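PDB 3CNV: putative GntR-family transcriptional regulator, which probably senses a small-molecule effector through its UTRA ligand-binding domain and thereby adjusts its binding to DNA. Local coordinates for residues Arg51-Val62 and Pro114-Val122; Leu66-Leu76 and Leu88-Val98. All blocks are in the same frame, centred on the assembly; numbering follows the deposited sequence.

Contact 1: residues Arg51-Val62 and Pro114-Val122; sequences RRQLSMNHMPTV and PEIAPLLGV
The beta hairpin formed by strands 46-56 and 59-69 is met by the segment 114-122, which holds a short, weakly bonded helix at about 117-120, through Arg-51, Gln-53 and Pro-60 on one side and Glu-115, Leu-119 and Leu-120 on the other. A classic beta bulge interrupts the hairpin, the N-H groups of Thr-61 and Val-62 both going to Leu-54 O. Leu-120 rests on it, its CD2 3.6 Å from Val-62 N, and Pro-60 CB lies 4.1 Å from Leu-120 CD2. Gln-53, extended with CG anti to its N (chi1 -179°), carries NE2 to Leu-119 O at 2.9 Å, in the carbonyl plane; the bond is bent. A water donates to Pro-60 O and Leu-120 O. Arg-51 NH2 forms a salt bridge to Glu-115 OE1 (3.1 Å), nearly straight and within the guanidinium plane, yet arriving from above the carboxylate, the two planes standing 83° apart. Ile-116 CD1 lies over one guanidinium face, and Leu-119 CD1 packs 3.7 Å from Arg-51 NH1, so the charge sits against apolar groups. Asp-65 makes a second salt bridge, to Arg-51 NE, and Arg-22 donates to Gln-53 OE1, so each side chain is also held from the sheet. Ile-63 of strand 59-69 touches both Leu-119 and Leu-120, while strand 20-30, one of the sheet's two outermost strands within the chain, flanks strand 46-56.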
loop_
_atom_site.group_PDB
_atom_site.type_symbol
_atom_site.label_atom_id
_atom_site.label_comp_id
_atom_site.label_asym_id
_atom_site.label_seq_id
_atom_site.Cartn_x
_atom_site.Cartn_y
_atom_site.Cartn_z
ATOM N N ARG C 51 -17.850 15.732 14.053
ATOM C CA ARG C 51 -16.837 15.287 15.010
ATOM C C ARG C 51 -17.265 14.016 15.715
ATOM O O ARG C 51 -18.408 13.901 16.216
ATOM C CB ARG C 51 -16.528 16.382 16.022
ATOM C CG ARG C 51 -15.418 15.910 16.961
ATOM C CD ARG C 51 -14.938 16.949 17.854
ATOM N NE ARG C 51 -14.058 17.849 17.140
ATOM C CZ ARG C 51 -13.359 18.784 17.751
ATOM N NH1 ARG C 51 -13.464 18.907 19.091
ATOM N NH2 ARG C 51 -12.557 19.569 17.031
ATOM N N ARG C 52 -16.374 13.035 15.745
ATOM C CA ARG C 52 -16.684 11.824 16.538
ATOM C C ARG C 52 -15.521 11.313 17.348
ATOM O O ARG C 52 -14.372 11.562 17.038
ATOM C CB ARG C 52 -17.262 10.713 15.663
ATOM C CG ARG C 52 -16.439 10.204 14.680
ATOM C CD ARG C 52 -15.641 9.012 15.209
ATOM N NE ARG C 52 -14.966 8.487 14.062
ATOM C CZ ARG C 52 -15.471 7.599 13.221
ATOM N NH1 ARG C 52 -16.630 7.026 13.482
ATOM N NH2 ARG C 52 -14.756 7.234 12.166
ATOM N N GLN C 53 -15.863 10.549 18.367
ATOM C CA GLN C 53 -14.864 9.877 19.191
ATOM C C GLN C 53 -14.940 8.363 18.952
ATOM O O GLN C 53 -15.989 7.733 19.085
ATOM C CB GLN C 53 -15.150 10.252 20.683
ATOM C CG GLN C 53 -14.205 9.690 21.785
ATOM C CD GLN C 53 -14.814 9.804 23.156
ATOM O OE1 GLN C 53 -15.734 9.098 23.487
ATOM N NE2 GLN C 53 -14.272 10.687 23.977
ATOM N N LEU C 54 -13.807 7.775 18.641
ATOM C CA LEU C 54 -13.623 6.330 18.761
ATOM C C LEU C 54 -12.984 5.968 20.067
ATOM O O LEU C 54 -12.013 6.595 20.541
ATOM C CB LEU C 54 -12.739 5.784 17.613
ATOM C CG LEU C 54 -13.325 5.931 16.228
ATOM C CD1 LEU C 54 -12.251 5.366 15.244
ATOM C CD2 LEU C 54 -14.760 5.277 15.982
ATOM N N SER C 55 -13.524 4.921 20.629
ATOM C CA SER C 55 -13.032 4.310 21.842
ATOM C C SER C 55 -12.760 2.834 21.598
ATOM O O SER C 55 -13.481 2.180 20.844
ATOM C CB SER C 55 -14.056 4.438 22.977
ATOM O OG SER C 55 -14.198 5.785 23.371
HETATM N N MSE C 56 -11.712 2.348 22.242
HETATM C CA MSE C 56 -11.316 0.947 22.152
HETATM C C MSE C 56 -10.936 0.489 23.510
HETATM O O MSE C 56 -10.224 1.162 24.264
HETATM C CB MSE C 56 -10.171 0.737 21.120
ATOM N N ASN C 57 -11.480 -0.661 23.858
ATOM C CA ASN C 57 -11.366 -1.188 25.214
ATOM C C ASN C 57 -11.830 -0.190 26.247
ATOM O O ASN C 57 -11.234 -0.087 27.311
ATOM C CB ASN C 57 -9.921 -1.573 25.521
ATOM N N HIS C 58 -12.871 0.558 25.890
ATOM C CA HIS C 58 -13.531 1.528 26.801
ATOM C C HIS C 58 -12.671 2.746 27.142
ATOM O O HIS C 58 -12.798 3.383 28.184
ATOM C CB HIS C 58 -14.021 0.823 28.051
ATOM C CG HIS C 58 -15.111 -0.166 27.775
ATOM N ND1 HIS C 58 -16.116 0.084 26.858
ATOM C CD2 HIS C 58 -15.338 -1.411 28.260
ATOM C CE1 HIS C 58 -16.925 -0.963 26.802
ATOM N NE2 HIS C 58 -16.487 -1.876 27.655
HETATM N N MSE C 59 -11.721 3.020 26.277
HETATM C CA MSE C 59 -10.909 4.205 26.436
HETATM C C MSE C 59 -10.915 4.995 25.157
HETATM O O MSE C 59 -10.814 4.419 24.107
HETATM C CB MSE C 59 -9.487 3.805 26.789
HETATM C CG MSE C 59 -9.421 2.828 27.947
HETATM SE SE MSE C 59 -7.600 2.248 28.190
HETATM C CE MSE C 59 -6.958 3.905 28.923
ATOM N N PRO C 60 -11.097 6.323 25.247
ATOM C CA PRO C 60 -11.057 7.133 24.019
ATOM C C PRO C 60 -9.706 7.081 23.409
ATOM O O PRO C 60 -8.684 7.230 24.081
ATOM C CB PRO C 60 -11.322 8.569 24.487
ATOM C CG PRO C 60 -11.726 8.521 25.859
ATOM C CD PRO C 60 -11.369 7.125 26.451
ATOM N N THR C 61 -9.698 6.945 22.105
ATOM C CA THR C 61 -8.484 6.689 21.358
ATOM C C THR C 61 -8.306 7.612 20.146
ATOM O O THR C 61 -7.180 8.030 19.847
ATOM C CB THR C 61 -8.508 5.169 20.965
ATOM O OG1 THR C 61 -8.410 4.413 22.181
ATOM C CG2 THR C 61 -7.357 4.746 20.056
ATOM N N VAL C 62 -9.431 7.988 19.536
ATOM C CA VAL C 62 -9.447 8.871 18.351
ATOM C C VAL C 62 -10.497 9.960 18.457
ATOM O O VAL C 62 -11.635 9.713 18.848
ATOM C CB VAL C 62 -9.658 8.009 17.005
ATOM C CG1 VAL C 62 -9.484 8.837 15.767
ATOM C CG2 VAL C 62 -8.697 6.815 16.957
ATOM N N PRO C 114 -5.568 22.227 24.038
ATOM C CA PRO C 114 -6.480 22.420 25.144
ATOM C C PRO C 114 -7.877 21.868 24.847
ATOM O O PRO C 114 -8.519 21.333 25.737
ATOM C CB PRO C 114 -6.464 23.946 25.321
ATOM C CG PRO C 114 -5.168 24.370 24.804
ATOM C CD PRO C 114 -4.742 23.431 23.769
ATOM N N GLU C 115 -8.328 21.928 23.597
ATOM C CA GLU C 115 -9.716 21.463 23.245
ATOM C C GLU C 115 -9.791 19.916 23.122
ATOM O O GLU C 115 -10.773 19.280 23.540
ATOM C CB GLU C 115 -10.226 22.105 21.916
ATOM C CG GLU C 115 -11.478 21.373 21.251
ATOM C CD GLU C 115 -11.870 21.929 19.849
ATOM O OE1 GLU C 115 -11.158 21.691 18.835
ATOM O OE2 GLU C 115 -12.910 22.618 19.751
ATOM N N ILE C 116 -8.745 19.333 22.530
ATOM C CA ILE C 116 -8.701 17.885 22.279
ATOM C C ILE C 116 -8.341 17.059 23.504
ATOM O O ILE C 116 -8.914 15.992 23.741
ATOM C CB ILE C 116 -7.767 17.551 21.120
ATOM C CG1 ILE C 116 -8.325 18.185 19.840
ATOM C CG2 ILE C 116 -7.579 15.986 20.895
ATOM C CD1 ILE C 116 -9.657 17.653 19.447
ATOM N N ALA C 117 -7.439 17.580 24.313
ATOM C CA ALA C 117 -6.882 16.806 25.408
ATOM C C ALA C 117 -7.981 16.130 26.282
ATOM O O ALA C 117 -7.959 14.913 26.444
ATOM C CB ALA C 117 -5.931 17.644 26.228
ATOM N N PRO C 118 -8.984 16.895 26.782
ATOM C CA PRO C 118 -9.971 16.249 27.660
ATOM C C PRO C 118 -10.872 15.242 26.925
ATOM O O PRO C 118 -11.450 14.364 27.527
ATOM C CB PRO C 118 -10.798 17.419 28.202
ATOM C CG PRO C 118 -10.586 18.553 27.242
ATOM C CD PRO C 118 -9.266 18.330 26.553
ATOM N N LEU C 119 -10.955 15.341 25.610
ATOM C CA LEU C 119 -11.771 14.384 24.874
ATOM C C LEU C 119 -11.057 13.014 24.733
ATOM O O LEU C 119 -11.681 12.002 24.382
ATOM C CB LEU C 119 -12.155 14.958 23.516
ATOM C CG LEU C 119 -12.907 16.281 23.545
ATOM C CD1 LEU C 119 -13.099 16.788 22.104
ATOM C CD2 LEU C 119 -14.260 16.103 24.295
ATOM N N LEU C 120 -9.746 13.009 24.960
ATOM C CA LEU C 120 -8.917 11.787 24.897
ATOM C C LEU C 120 -8.417 11.338 26.248
ATOM O O LEU C 120 -7.756 10.301 26.398
ATOM C CB LEU C 120 -7.754 11.962 23.913
ATOM C CG LEU C 120 -8.183 11.985 22.427
ATOM C CD1 LEU C 120 -6.970 12.240 21.512
ATOM C CD2 LEU C 120 -8.897 10.658 21.965
ATOM N N GLY C 121 -8.791 12.113 27.232
ATOM C CA GLY C 121 -8.476 11.824 28.639
ATOM C C GLY C 121 -7.045 12.111 28.999
ATOM O O GLY C 121 -6.492 11.484 29.873
ATOM N N VAL C 122 -6.445 13.052 28.292
ATOM C CA VAL C 122 -5.032 13.378 28.501
ATOM C C VAL C 122 -4.779 14.832 28.823
ATOM O O VAL C 122 -5.630 15.667 28.712
ATOM C CB VAL C 122 -4.182 13.016 27.241
ATOM C CG1 VAL C 122 -4.344 11.541 26.887
ATOM C CG2 VAL C 122 -4.568 13.875 26.001
HETATM O O HOH W 1 -7.853 7.548 26.462
#

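Contact 2: residues Leu66-Leu76 and Leu88-Val98; sequences LWLPGTHFRGL and LYGLFESEFGV
The ring of Phe-92 is packed on both faces and at its edge: Phe-73 presents an edge to one face, Leu-88 O of its own helix lies 3.2 Å above the plane on the other side, displaced toward the rim, and Leu-66 CD2 sits in plane at the edge, 3.9 Å from Phe-92 CZ. The rings of Phe-73 and Phe-92 make a T-shaped pair, centroids 5.2 Å apart and planes at 70°, with Phe-73 CE1 the atom that approaches Phe-92 CD1. Phe-96 completes the aromatic cluster differently. Phe-73 CD1 lies over one of its faces, 3.7 Å from Phe-96 CG, but the planes are inclined at 41°, an oblique pairing. At the edge of Phe-96 the backbone of Gly-75 lies close to the ring plane.

Leucines fill in around the rings. Leu-68 brings both methyls to the far end of Phe-92, CD1 at 3.7 Å from Phe-92 CZ, and its CD2 also lies over one face of Phe-73, toward the rim. Leu-76, with CG anti to its backbone N (chi1 -166°), reaches across Phe-96 and puts CD1 3.8 Å from Leu-91 CD2. Leu-66 and Leu-88 meet tip to tip. Val-98, just beyond the helix, closes on Phe-73 CZ. No hydrogen bond crosses; the contact is apolar.

Strand 66-69 and helix 88-96 run nearly parallel with axes 13.1 Å apart, the side chains filling the layer between helix and sheet. Helix 78-83 adds Leu-80 and Leu-81 to this core, strand 46-56 lies next to strand 59-69, and a second subunit, another copy of the protein, packs on Tyr-89 and Glu-93.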
loop_
_atom_site.group_PDB
_atom_site.type_symbol
_atom_site.label_atom_id
_atom_site.label_comp_id
_atom_site.label_asym_id
_atom_site.label_seq_id
_atom_site.Cartn_x
_atom_site.Cartn_y
_atom_site.Cartn_z
ATOM N N LEU C 66 -14.586 15.371 10.337
ATOM C CA LEU C 66 -14.870 14.994 8.925
ATOM C C LEU C 66 -15.587 16.154 8.269
ATOM O O LEU C 66 -16.382 16.844 8.884
ATOM C CB LEU C 66 -15.859 13.782 8.873
ATOM C CG LEU C 66 -15.609 12.364 9.273
ATOM C CD1 LEU C 66 -15.509 12.169 10.804
ATOM C CD2 LEU C 66 -16.745 11.602 8.615
ATOM N N TRP C 67 -15.354 16.305 6.983
ATOM C CA TRP C 67 -16.041 17.304 6.184
ATOM C C TRP C 67 -16.459 16.574 4.887
ATOM O O TRP C 67 -15.641 15.966 4.201
ATOM C CB TRP C 67 -15.099 18.453 5.797
ATOM C CG TRP C 67 -14.658 19.365 6.907
ATOM C CD1 TRP C 67 -15.225 20.543 7.273
ATOM C CD2 TRP C 67 -13.565 19.154 7.796
ATOM N NE1 TRP C 67 -14.545 21.084 8.325
ATOM C CE2 TRP C 67 -13.529 20.232 8.679
ATOM C CE3 TRP C 67 -12.609 18.159 7.918
ATOM C CZ2 TRP C 67 -12.546 20.349 9.676
ATOM C CZ3 TRP C 67 -11.661 18.261 8.900
ATOM C CH2 TRP C 67 -11.634 19.337 9.789
ATOM N N LEU C 68 -17.715 16.678 4.571
ATOM C CA LEU C 68 -18.334 16.057 3.414
ATOM C C LEU C 68 -19.098 17.068 2.549
ATOM O O LEU C 68 -19.758 17.935 3.058
ATOM C CB LEU C 68 -19.282 14.989 3.903
ATOM C CG LEU C 68 -18.717 13.946 4.888
ATOM C CD1 LEU C 68 -19.838 13.310 5.692
ATOM C CD2 LEU C 68 -17.977 12.883 4.055
ATOM N N PRO C 69 -19.018 16.924 1.216
ATOM C CA PRO C 69 -19.720 17.894 0.335
ATOM C C PRO C 69 -21.266 17.878 0.580
ATOM O O PRO C 69 -21.903 16.831 0.562
ATOM C CB PRO C 69 -19.348 17.433 -1.056
ATOM C CG PRO C 69 -18.833 15.990 -0.891
ATOM C CD PRO C 69 -18.340 15.844 0.474
ATOM N N GLY C 70 -21.824 19.037 0.891
ATOM C CA GLY C 70 -23.238 19.134 1.308
ATOM C C GLY C 70 -24.106 18.477 0.248
ATOM O O GLY C 70 -25.052 17.773 0.552
ATOM N N THR C 71 -23.687 18.664 -0.990
ATOM C CA THR C 71 -24.410 18.226 -2.178
ATOM C C THR C 71 -24.753 16.757 -2.089
ATOM O O THR C 71 -25.910 16.390 -2.141
ATOM C CB THR C 71 -23.599 18.500 -3.496
ATOM O OG1 THR C 71 -22.300 17.837 -3.478
ATOM C CG2 THR C 71 -23.417 20.015 -3.720
ATOM N N HIS C 72 -23.769 15.923 -1.819
ATOM C CA HIS C 72 -23.991 14.469 -1.876
ATOM C C HIS C 72 -24.516 13.906 -0.557
ATOM O O HIS C 72 -24.873 12.731 -0.462
ATOM C CB HIS C 72 -22.711 13.751 -2.282
ATOM C CG HIS C 72 -22.128 14.258 -3.561
ATOM N ND1 HIS C 72 -20.902 14.886 -3.627
ATOM C CD2 HIS C 72 -22.622 14.256 -4.827
ATOM C CE1 HIS C 72 -20.653 15.226 -4.881
ATOM N NE2 HIS C 72 -21.682 14.859 -5.630
ATOM N N PHE C 73 -24.569 14.741 0.462
ATOM C CA PHE C 73 -24.831 14.233 1.803
ATOM C C PHE C 73 -25.961 14.968 2.487
ATOM O O PHE C 73 -26.057 15.023 3.729
ATOM C CB PHE C 73 -23.552 14.252 2.639
ATOM C CG PHE C 73 -22.585 13.144 2.295
ATOM C CD1 PHE C 73 -22.747 11.871 2.831
ATOM C CD2 PHE C 73 -21.529 13.370 1.399
ATOM C CE1 PHE C 73 -21.850 10.855 2.479
ATOM C CE2 PHE C 73 -20.634 12.405 1.090
ATOM C CZ PHE C 73 -20.800 11.121 1.622
ATOM N N ARG C 74 -26.825 15.536 1.645
ATOM C CA ARG C 74 -27.992 16.299 2.136
ATOM C C ARG C 74 -28.830 15.503 3.118
ATOM O O ARG C 74 -29.307 16.039 4.106
ATOM C CB ARG C 74 -28.821 16.887 0.988
ATOM C CG ARG C 74 -28.187 18.206 0.560
ATOM C CD ARG C 74 -29.022 18.947 -0.462
ATOM N NE ARG C 74 -28.703 18.478 -1.805
ATOM C CZ ARG C 74 -29.350 17.500 -2.440
ATOM N NH1 ARG C 74 -30.385 16.873 -1.862
ATOM N NH2 ARG C 74 -28.953 17.149 -3.666
ATOM N N GLY C 75 -28.925 14.205 2.917
ATOM C CA GLY C 75 -29.774 13.382 3.789
ATOM C C GLY C 75 -29.189 13.118 5.174
ATOM O O GLY C 75 -29.831 12.517 6.058
ATOM N N LEU C 76 -27.958 13.577 5.371
ATOM C CA LEU C 76 -27.184 13.198 6.551
ATOM C C LEU C 76 -27.667 14.020 7.726
ATOM O O LEU C 76 -27.620 15.243 7.674
ATOM C CB LEU C 76 -25.674 13.363 6.324
ATOM C CG LEU C 76 -24.634 12.734 7.273
ATOM C CD1 LEU C 76 -24.951 11.246 7.542
ATOM C CD2 LEU C 76 -23.242 12.867 6.708
ATOM N N LEU C 88 -19.198 4.624 9.933
ATOM C CA LEU C 88 -19.456 5.716 8.965
ATOM C C LEU C 88 -19.267 5.345 7.463
ATOM O O LEU C 88 -20.118 5.670 6.635
ATOM C CB LEU C 88 -18.605 6.941 9.264
ATOM C CG LEU C 88 -18.964 7.672 10.572
ATOM C CD1 LEU C 88 -18.025 8.858 10.846
ATOM C CD2 LEU C 88 -20.379 8.170 10.448
ATOM N N TYR C 89 -18.118 4.780 7.096
ATOM C CA TYR C 89 -17.875 4.462 5.677
ATOM C C TYR C 89 -18.927 3.521 5.175
ATOM O O TYR C 89 -19.354 3.602 4.034
ATOM C CB TYR C 89 -16.457 3.947 5.364
ATOM C CG TYR C 89 -15.414 5.007 5.449
ATOM C CD1 TYR C 89 -15.372 6.070 4.546
ATOM C CD2 TYR C 89 -14.422 4.907 6.385
ATOM C CE1 TYR C 89 -14.383 7.045 4.638
ATOM C CE2 TYR C 89 -13.415 5.849 6.478
ATOM C CZ TYR C 89 -13.400 6.915 5.620
ATOM O OH TYR C 89 -12.373 7.827 5.765
ATOM N N GLY C 90 -19.380 2.644 6.045
ATOM C CA GLY C 90 -20.464 1.701 5.641
ATOM C C GLY C 90 -21.762 2.458 5.433
ATOM O O GLY C 90 -22.516 2.176 4.505
ATOM N N LEU C 91 -22.029 3.440 6.296
ATOM C CA LEU C 91 -23.213 4.307 6.166
ATOM C C LEU C 91 -23.140 5.097 4.837
ATOM O O LEU C 91 -24.118 5.224 4.124
ATOM C CB LEU C 91 -23.324 5.311 7.317
ATOM C CG LEU C 91 -24.468 6.332 7.215
ATOM C CD1 LEU C 91 -25.872 5.576 7.413
ATOM C CD2 LEU C 91 -24.350 7.532 8.212
ATOM N N PHE C 92 -21.971 5.636 4.521
ATOM C CA PHE C 92 -21.830 6.450 3.320
ATOM C C PHE C 92 -22.128 5.571 2.102
ATOM O O PHE C 92 -22.737 6.007 1.147
ATOM C CB PHE C 92 -20.447 7.094 3.182
ATOM C CG PHE C 92 -20.036 7.987 4.328
ATOM C CD1 PHE C 92 -20.983 8.546 5.178
ATOM C CD2 PHE C 92 -18.685 8.311 4.509
ATOM C CE1 PHE C 92 -20.600 9.384 6.217
ATOM C CE2 PHE C 92 -18.284 9.166 5.533
ATOM C CZ PHE C 92 -19.253 9.712 6.385
ATOM N N GLU C 93 -21.703 4.324 2.174
ATOM C CA GLU C 93 -21.931 3.348 1.090
ATOM C C GLU C 93 -23.399 3.022 0.944
ATOM O O GLU C 93 -24.004 3.203 -0.126
ATOM C CB GLU C 93 -21.160 2.008 1.310
ATOM C CG GLU C 93 -19.788 1.989 0.747
ATOM C CD GLU C 93 -18.936 0.696 1.025
ATOM O OE1 GLU C 93 -19.459 -0.285 1.630
ATOM O OE2 GLU C 93 -17.714 0.716 0.628
ATOM N N SER C 94 -23.968 2.538 2.034
ATOM C CA SER C 94 -25.349 2.051 1.990
ATOM C C SER C 94 -26.435 3.108 1.859
ATOM O O SER C 94 -27.426 2.874 1.161
ATOM C CB SER C 94 -25.686 1.234 3.244
ATOM O OG SER C 94 -24.729 0.213 3.257
ATOM N N GLU C 95 -26.277 4.243 2.540
ATOM C CA GLU C 95 -27.355 5.258 2.523
ATOM C C GLU C 95 -27.113 6.280 1.442
ATOM O O GLU C 95 -28.053 6.883 0.940
ATOM C CB GLU C 95 -27.542 5.954 3.879
ATOM C CG GLU C 95 -27.796 4.996 5.003
ATOM C CD GLU C 95 -28.899 3.994 4.653
ATOM O OE1 GLU C 95 -30.007 4.473 4.200
ATOM O OE2 GLU C 95 -28.617 2.747 4.792
ATOM N N PHE C 96 -25.851 6.497 1.073
ATOM C CA PHE C 96 -25.508 7.618 0.176
ATOM C C PHE C 96 -24.859 7.154 -1.134
ATOM O O PHE C 96 -24.696 7.951 -2.033
ATOM C CB PHE C 96 -24.652 8.720 0.928
ATOM C CG PHE C 96 -25.366 9.318 2.134
ATOM C CD1 PHE C 96 -26.233 10.390 1.987
ATOM C CD2 PHE C 96 -25.272 8.733 3.402
ATOM C CE1 PHE C 96 -26.950 10.881 3.073
ATOM C CE2 PHE C 96 -25.967 9.232 4.500
ATOM C CZ PHE C 96 -26.812 10.302 4.350
ATOM N N GLY C 97 -24.556 5.859 -1.248
ATOM C CA GLY C 97 -23.961 5.272 -2.471
ATOM C C GLY C 97 -22.568 5.811 -2.748
ATOM O O GLY C 97 -22.142 5.960 -3.894
ATOM N N VAL C 98 -21.853 6.146 -1.671
ATOM C CA VAL C 98 -20.460 6.620 -1.808
ATOM C C VAL C 98 -19.448 5.600 -1.285
ATOM O O VAL C 98 -19.395 5.345 -0.112
ATOM C CB VAL C 98 -20.344 7.977 -1.098
ATOM C CG1 VAL C 98 -18.887 8.457 -1.054
ATOM C CG2 VAL C 98 -21.295 8.972 -1.788
#

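How the contacts relate
Contact 2 is nested inside the loop closed by contact 1: the chain passes through 51-62, 66-76 and 88-98 before returning at 114-122. Their centres are 24 Å apart, on opposite sides of the chain's centre, but both use strand 59-69 of the six-stranded antiparallel sheet, which thus carries a helix at each of two distant places within the UTRA domain. They touch where Arg-52 NH1 lies 3.5 Å from Leu-88 CD1. Citrate, probably from the crystallisation liquor, is hydrogen-bonded there by Arg-52 NH2 and by the backbone N of Leu-88 and Tyr-89, consistent with an effector pocket between sheet and helix start.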